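Long-range contacts in saframycin Mx1 synthetase B (Legionella pneumophila subsp. pneumophila, PDB 3KXW), which belongs to the ANL clan of AMP-binding enzymes and holds 5'-O-[(S)-(dodecanoyloxy)(hydroxy)phosphoryl]adenosine in a pocket of its single chain: residues A[16-20]-A[231-235]; A[110-114]-A[172-176]; A[537-543]-A[572-578]. All blocks are in the same frame, centred on the assembly; numbering follows the deposited sequence.

Overall arrangement
Contacts 1 and 2 belong to the AMP-binding enzyme part of the chain, contact 3 to the C-terminal part. Along the chain, both segments of contact 2 fall between those of contact 1, and contact 3 follows. The centres of contacts 1 and 2 are about 27 Å apart; helix 220-233 relates them: 231-235 spans its C-terminal end, and Gln173 of contact 2 meets it nearer its start. Contact 3, an edge-strand pairing in the four-stranded C-terminal sheet, is centred about 34 Å from contact 2 and 46 Å from contact 1, which lies on the opposite side of the chain's centre. The contacts thus join distant sequence within each of the two parts of an ANL enzyme.

Contact 1: A[16-20]-A[231-235]; sequences VVRLR and IYGGI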
# COMPACT_ATOMS: atom_id res chain seq x y z
N VAL A 16 -1.18 -24.64 -5.44
CA VAL A 16 -2.19 -24.04 -6.29
C VAL A 16 -1.59 -23.69 -7.66
O VAL A 16 -2.20 -23.98 -8.70
CB VAL A 16 -2.81 -22.77 -5.66
CG1 VAL A 16 -3.74 -22.09 -6.69
CG2 VAL A 16 -3.57 -23.14 -4.39
N VAL A 17 -0.42 -23.05 -7.66
CA VAL A 17 0.22 -22.67 -8.92
C VAL A 17 0.60 -23.92 -9.73
O VAL A 17 0.37 -23.98 -10.93
CB VAL A 17 1.46 -21.78 -8.71
CG1 VAL A 17 2.18 -21.53 -10.03
CG2 VAL A 17 1.04 -20.45 -8.08
N ARG A 18 1.18 -24.91 -9.05
CA ARG A 18 1.55 -26.17 -9.72
C ARG A 18 0.36 -26.81 -10.42
O ARG A 18 0.48 -27.27 -11.55
CB ARG A 18 2.15 -27.18 -8.73
CG ARG A 18 3.61 -26.88 -8.31
CD ARG A 18 4.19 -27.94 -7.36
NE ARG A 18 4.14 -29.31 -7.91
CZ ARG A 18 3.30 -30.27 -7.51
NH1 ARG A 18 2.42 -30.04 -6.54
NH2 ARG A 18 3.35 -31.49 -8.07
N LEU A 19 -0.78 -26.85 -9.73
CA LEU A 19 -1.98 -27.50 -10.26
C LEU A 19 -2.60 -26.71 -11.40
O LEU A 19 -3.00 -27.27 -12.42
CB LEU A 19 -3.00 -27.74 -9.15
CG LEU A 19 -4.19 -28.62 -9.55
CD1 LEU A 19 -3.70 -29.98 -10.03
CD2 LEU A 19 -5.16 -28.78 -8.37
N ARG A 20 -2.68 -25.40 -11.24
CA ARG A 20 -3.14 -24.56 -12.34
C ARG A 20 -2.29 -24.74 -13.59
O ARG A 20 -2.82 -24.72 -14.70
CB ARG A 20 -3.19 -23.10 -11.93
CG ARG A 20 -4.36 -22.82 -10.98
CD ARG A 20 -4.74 -21.35 -10.90
NE ARG A 20 -5.84 -21.14 -9.97
CZ ARG A 20 -7.12 -21.37 -10.21
NH1 ARG A 20 -7.54 -21.83 -11.39
NH2 ARG A 20 -8.01 -21.13 -9.26
N ILE A 231 -3.36 -14.83 -9.04
CA ILE A 231 -2.63 -16.08 -9.28
C ILE A 231 -3.36 -17.27 -8.63
O ILE A 231 -3.60 -18.30 -9.28
CB ILE A 231 -1.15 -15.95 -8.81
CG1 ILE A 231 -0.42 -14.98 -9.74
CG2 ILE A 231 -0.45 -17.33 -8.83
CD1 ILE A 231 1.01 -14.65 -9.32
N TYR A 232 -3.73 -17.12 -7.36
CA TYR A 232 -4.53 -18.10 -6.64
C TYR A 232 -5.87 -18.43 -7.32
O TYR A 232 -6.29 -19.59 -7.39
CB TYR A 232 -4.77 -17.55 -5.23
CG TYR A 232 -5.81 -18.28 -4.40
CD1 TYR A 232 -5.50 -19.48 -3.78
CD2 TYR A 232 -7.08 -17.75 -4.22
CE1 TYR A 232 -6.44 -20.14 -2.99
CE2 TYR A 232 -8.02 -18.40 -3.44
CZ TYR A 232 -7.69 -19.58 -2.83
OH TYR A 232 -8.61 -20.22 -2.06
N GLY A 233 -6.56 -17.40 -7.80
CA GLY A 233 -7.91 -17.59 -8.32
C GLY A 233 -8.04 -17.85 -9.83
O GLY A 233 -9.15 -17.97 -10.34
N GLY A 234 -6.92 -17.93 -10.55
CA GLY A 234 -6.99 -18.22 -11.98
C GLY A 234 -7.37 -17.03 -12.85
O GLY A 234 -7.92 -17.18 -13.95
N ILE A 235 -7.06 -15.83 -12.36
CA ILE A 235 -7.57 -14.59 -12.92
C ILE A 235 -6.43 -13.73 -13.41
O ILE A 235 -5.39 -13.65 -12.76
CB ILE A 235 -8.25 -13.74 -11.81
CG1 ILE A 235 -9.51 -14.43 -11.30
CG2 ILE A 235 -8.55 -12.31 -12.30
CD1 ILE A 235 -10.41 -14.89 -12.37
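The guanidinium of Arg20 lies with one face against the Gly233-Gly234 peptide, near Gly233 C and Gly234 N, where helix 220-233 closes in a Schellman motif. Gly234 is the residue that leaves the helix, with a positive phi (78°). Glycine suits the place twice over: it adopts this phi easily, and having no side chain it lets Arg20 NH1 approach its CA to 3.7 Å. Arginine suits its own place because its long chain, extended from CG to NE, carries the charged head across from helix 13-23 to a backbone carbonyl at the other helix's C-terminal end, whose partial negative charge would be expected to attract it. Tyr7 adds a cation-pi contact to the same group.

Beside the arginine the helices meet through apolar branches. Val17 CG2 touches Ile231 CG2 at 3.5 Å, and Val16 sets CG2 beside Tyr232 CD1 at 4.2 Å. The phenol of Tyr232 reaches on to Ser2, whose backbone N is hydrogen-bonded to its OH.

Tyr232 O receives two bonds side-on from one guanidinium, from Arg20 NE and from Arg20 NH2, each 3.0 Å long; both donors come from the same face of the carbonyl, with NE well above its plane.

Contact 2: A[110-114]-A[172-176]; sequences IVTNS and LQYTS
Tyr174 turns its CG anti to its carbonyl carbon (chi1 -79°), which sends the ring out from strand 169-174 to helix 101-114. Ile110, on the helix, makes the corresponding choice for CG1 (chi1 -76°), and its chain then runs extended to CD1, so that the branched side chain spreads flat over one face of the tyrosine. The two side chains overlap head to tail, each running toward the root of the other. CG1 of Ile110 sits 3.8 Å from the centroid of the Tyr174 ring and only 10° off its normal, a CH-pi contact over the centre. Ile110 CD1 reaches back to the root of the ring, 3.8 Å from Tyr174 CG, while Ile110 CG2 covers the far end, 3.8 Å from Tyr174 CE2. An isoleucine suits this place because its three outer carbons can lie along a ring together.

Asn113 comes up at the ring's edge, near the hydroxyl. Ser114 presents a carbon to the strand: its CB lies 3.5 Å from Tyr174 OH and 4.0 Å from Leu172 CD1. Its hydroxyl is turned back to the helix, where Ser114 OG bonds Ile110 O at 2.8 Å; Ser114 N bonds the same Ile110 O at 2.9 Å. A small polar residue fits here, since it satisfies its own oxygen within the last turn and meets the tyrosine with CB alone. Val93 of strand 91-95 touches Ile110, Leu172 and Tyr174, extending the apolar layer.

Beyond Tyr174, whose side chain lies about 9 Å from the bound ligand, the chain leaves the strand and runs on to Pro182 and Lys183, before strand 184-188. Tyr-Thr-Ser opens the Ser/Thr/Gly-rich loop characteristic of the ANL superfamily, which in relatives binds phosphate.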
# COMPACT_ATOMS: atom_id res chain seq x y z
N ILE A 110 16.26 -3.62 7.43
CA ILE A 110 15.56 -4.86 7.11
C ILE A 110 16.54 -6.04 7.02
O ILE A 110 16.28 -7.14 7.53
CB ILE A 110 14.71 -4.70 5.84
CG1 ILE A 110 13.46 -3.89 6.18
CG2 ILE A 110 14.33 -6.06 5.26
CD1 ILE A 110 12.59 -3.54 4.97
N VAL A 111 17.69 -5.81 6.42
CA VAL A 111 18.72 -6.84 6.40
C VAL A 111 19.17 -7.23 7.81
O VAL A 111 19.32 -8.40 8.12
CB VAL A 111 19.93 -6.43 5.52
CG1 VAL A 111 21.14 -7.40 5.73
CG2 VAL A 111 19.51 -6.38 4.07
N THR A 112 19.37 -6.25 8.68
CA THR A 112 19.82 -6.55 10.03
C THR A 112 18.76 -7.37 10.79
O THR A 112 19.10 -8.28 11.53
CB THR A 112 20.14 -5.27 10.77
OG1 THR A 112 21.16 -4.56 10.04
CG2 THR A 112 20.64 -5.57 12.21
N ASN A 113 17.50 -7.02 10.61
CA ASN A 113 16.41 -7.70 11.29
C ASN A 113 16.22 -9.13 10.76
O ASN A 113 16.19 -10.09 11.54
CB ASN A 113 15.12 -6.87 11.18
CG ASN A 113 13.93 -7.50 11.92
OD1 ASN A 113 14.01 -7.84 13.10
ND2 ASN A 113 12.83 -7.64 11.21
N SER A 114 16.12 -9.27 9.44
CA SER A 114 15.70 -10.53 8.83
C SER A 114 16.84 -11.50 8.54
O SER A 114 16.59 -12.68 8.32
CB SER A 114 14.93 -10.25 7.52
OG SER A 114 15.79 -9.71 6.54
N LEU A 172 7.81 -12.26 4.70
CA LEU A 172 7.72 -11.15 5.62
C LEU A 172 7.19 -9.94 4.88
O LEU A 172 7.73 -9.57 3.85
CB LEU A 172 9.09 -10.81 6.19
CG LEU A 172 9.79 -11.90 6.99
CD1 LEU A 172 11.08 -11.36 7.63
CD2 LEU A 172 8.86 -12.49 8.05
N GLN A 173 6.13 -9.32 5.39
CA GLN A 173 5.76 -8.04 4.82
C GLN A 173 6.05 -6.91 5.79
O GLN A 173 5.48 -6.84 6.89
CB GLN A 173 4.32 -8.02 4.28
CG GLN A 173 3.20 -8.44 5.20
CD GLN A 173 1.79 -8.26 4.53
OE1 GLN A 173 1.68 -7.65 3.47
NE2 GLN A 173 0.74 -8.82 5.14
N TYR A 174 6.95 -6.03 5.39
CA TYR A 174 7.33 -4.90 6.23
C TYR A 174 6.35 -3.75 6.08
O TYR A 174 5.99 -3.37 4.97
CB TYR A 174 8.77 -4.48 5.91
CG TYR A 174 9.75 -5.39 6.58
CD1 TYR A 174 10.22 -5.13 7.84
CD2 TYR A 174 10.19 -6.55 5.95
CE1 TYR A 174 11.11 -5.96 8.47
CE2 TYR A 174 11.08 -7.40 6.57
CZ TYR A 174 11.53 -7.11 7.83
OH TYR A 174 12.41 -7.97 8.45
N THR A 175 5.89 -3.21 7.21
CA THR A 175 4.87 -2.18 7.15
C THR A 175 5.53 -0.82 7.06
O THR A 175 6.74 -0.71 7.26
CB THR A 175 3.99 -2.18 8.41
OG1 THR A 175 4.81 -1.93 9.55
CG2 THR A 175 3.30 -3.52 8.57
N SER A 176 4.75 0.20 6.75
CA SER A 176 5.27 1.56 6.86
C SER A 176 5.29 1.93 8.34
O SER A 176 4.75 1.22 9.20
CB SER A 176 4.40 2.56 6.09
OG SER A 176 3.12 2.67 6.70

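Contact 3: A[537-543]-A[572-578]; sequences VHTIVLI and IVATWQL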
# COMPACT_ATOMS: atom_id res chain seq x y z
N VAL A 537 2.00 13.81 -0.36
CA VAL A 537 1.83 15.24 -0.03
C VAL A 537 0.43 15.75 -0.37
O VAL A 537 -0.06 15.56 -1.48
CB VAL A 537 2.84 16.12 -0.78
CG1 VAL A 537 2.62 17.59 -0.40
CG2 VAL A 537 4.27 15.68 -0.46
N HIS A 538 -0.22 16.42 0.59
CA HIS A 538 -1.59 16.88 0.38
C HIS A 538 -1.65 18.34 -0.01
O HIS A 538 -2.55 18.77 -0.76
CB HIS A 538 -2.44 16.63 1.62
CG HIS A 538 -2.43 15.20 2.07
ND1 HIS A 538 -3.05 14.19 1.35
CD2 HIS A 538 -1.84 14.60 3.13
CE1 HIS A 538 -2.86 13.04 1.97
NE2 HIS A 538 -2.13 13.26 3.06
N THR A 539 -0.67 19.10 0.48
CA THR A 539 -0.65 20.52 0.29
C THR A 539 0.78 20.97 0.03
O THR A 539 1.70 20.56 0.72
CB THR A 539 -1.16 21.26 1.57
OG1 THR A 539 -2.49 20.81 1.90
CG2 THR A 539 -1.17 22.76 1.35
N ILE A 540 0.96 21.81 -0.98
CA ILE A 540 2.28 22.40 -1.23
C ILE A 540 2.14 23.90 -1.30
O ILE A 540 1.28 24.40 -2.02
CB ILE A 540 2.91 21.90 -2.56
CG1 ILE A 540 3.01 20.38 -2.54
CG2 ILE A 540 4.29 22.55 -2.78
CD1 ILE A 540 3.48 19.79 -3.84
N VAL A 541 3.01 24.62 -0.59
CA VAL A 541 2.97 26.08 -0.60
C VAL A 541 4.31 26.64 -1.07
O VAL A 541 5.36 26.24 -0.57
CB VAL A 541 2.68 26.67 0.82
CG1 VAL A 541 2.47 28.16 0.72
CG2 VAL A 541 1.45 26.01 1.43
N LEU A 542 4.25 27.58 -2.01
CA LEU A 542 5.44 28.20 -2.58
C LEU A 542 5.49 29.63 -2.05
O LEU A 542 4.48 30.31 -2.03
CB LEU A 542 5.39 28.20 -4.12
CG LEU A 542 5.27 26.83 -4.83
CD1 LEU A 542 5.34 26.95 -6.36
CD2 LEU A 542 6.30 25.80 -4.33
N ILE A 543 6.67 30.06 -1.61
CA ILE A 543 6.88 31.42 -1.13
C ILE A 543 8.19 31.96 -1.70
O ILE A 543 9.00 31.19 -2.20
CB ILE A 543 6.91 31.43 0.41
CG1 ILE A 543 8.12 30.64 0.94
CG2 ILE A 543 5.59 30.87 0.98
CD1 ILE A 543 8.35 30.87 2.41
N ILE A 572 2.58 34.51 -0.14
CA ILE A 572 2.44 33.23 -0.81
C ILE A 572 2.47 33.40 -2.32
O ILE A 572 1.73 34.21 -2.87
CB ILE A 572 1.13 32.51 -0.39
CG1 ILE A 572 1.24 32.01 1.06
CG2 ILE A 572 0.84 31.35 -1.32
CD1 ILE A 572 0.07 31.13 1.49
N VAL A 573 3.33 32.63 -2.98
CA VAL A 573 3.42 32.65 -4.44
C VAL A 573 2.32 31.79 -5.04
O VAL A 573 1.64 32.20 -5.98
CB VAL A 573 4.78 32.12 -4.91
CG1 VAL A 573 4.79 31.94 -6.44
CG2 VAL A 573 5.91 33.05 -4.44
N ALA A 574 2.16 30.58 -4.52
CA ALA A 574 1.09 29.71 -5.00
C ALA A 574 0.87 28.59 -4.02
O ALA A 574 1.74 28.27 -3.21
CB ALA A 574 1.40 29.15 -6.40
N THR A 575 -0.32 28.00 -4.09
CA THR A 575 -0.65 26.86 -3.24
C THR A 575 -1.20 25.78 -4.13
O THR A 575 -1.88 26.08 -5.11
CB THR A 575 -1.70 27.25 -2.17
OG1 THR A 575 -1.15 28.27 -1.32
CG2 THR A 575 -2.08 26.06 -1.29
N TRP A 576 -0.90 24.52 -3.81
CA TRP A 576 -1.47 23.39 -4.53
C TRP A 576 -2.16 22.53 -3.47
O TRP A 576 -1.57 22.27 -2.42
CB TRP A 576 -0.32 22.62 -5.19
CG TRP A 576 -0.63 21.32 -5.90
CD1 TRP A 576 -0.89 21.16 -7.23
CD2 TRP A 576 -0.60 20.00 -5.33
NE1 TRP A 576 -1.07 19.81 -7.52
CE2 TRP A 576 -0.89 19.09 -6.37
CE3 TRP A 576 -0.36 19.50 -4.04
CZ2 TRP A 576 -0.95 17.70 -6.15
CZ3 TRP A 576 -0.43 18.13 -3.82
CH2 TRP A 576 -0.73 17.25 -4.88
N GLN A 577 -3.39 22.11 -3.75
CA GLN A 577 -4.14 21.25 -2.83
C GLN A 577 -4.63 20.02 -3.58
O GLN A 577 -5.49 20.12 -4.47
CB GLN A 577 -5.33 21.99 -2.23
CG GLN A 577 -4.96 23.19 -1.35
CD GLN A 577 -4.57 22.78 0.07
OE1 GLN A 577 -4.18 21.64 0.31
NE2 GLN A 577 -4.69 23.71 1.01
N LEU A 578 -4.11 18.85 -3.22
CA LEU A 578 -4.44 17.60 -3.91
C LEU A 578 -5.95 17.38 -4.06
O LEU A 578 -6.43 16.97 -5.12
CB LEU A 578 -3.81 16.41 -3.19
CG LEU A 578 -4.23 15.02 -3.66
CD1 LEU A 578 -3.97 14.85 -5.13
CD2 LEU A 578 -3.48 13.97 -2.85
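Trp576 begins its path with CB 4.0 Å from the O of Ile540, the residue paired with it on the adjacent strand. With CG anti to the backbone N (chi1 175°), the indole swings over the neighbouring strand. Trp576 CE3 meets the isoleucine branch, 3.8 Å from Ile540 CG1 and close to Ile540 CD1 as well. Further out, Trp576 CZ3 comes within 3.5 Å of Val537 O, which lies at the ring's edge, in its plane; CH2 is the next atom along this edge. Val537 O is buried here and has no hydrogen-bond partner; the C-H edge of the indole, which may carry a slight positive charge, lies against it. A tryptophan suits the site by its reach: Phe522 of helix 515-533 stacks on it, and Lys276 makes a cation-pi contact.

Strand 574-577 is an outermost strand of the C-terminal four-stranded sheet and runs antiparallel to 539-543. Ile540 and Trp576 form a hydrogen-bonded pair, with Ile540 N to Trp576 O at 2.9 Å and Trp576 N to Ile540 O at 2.8 Å. Leu542 shares their face and, like Ile540, packs on helix 515-533, a natural place for large aliphatic residues. At this end the register slips in a classic beta bulge: Val573 and Ala574 both face Leu542, whose O takes a bond of 2.8 Å from Val573 N and a weak one of 3.4 Å from Ala574 N.

On the other face the beta-branched Val541 suits an extended backbone, and its CG1 meets Ile572 CD1 at 3.9 Å, their side chains lying roughly perpendicular. Thr539 lies alongside Gln577 there. The glutamine chain bends at chi2 (-81°), which folds its amide back toward the threonine; the modelled approach of Gln577 OE1 to Thr539 OG1 is too short to trust in detail.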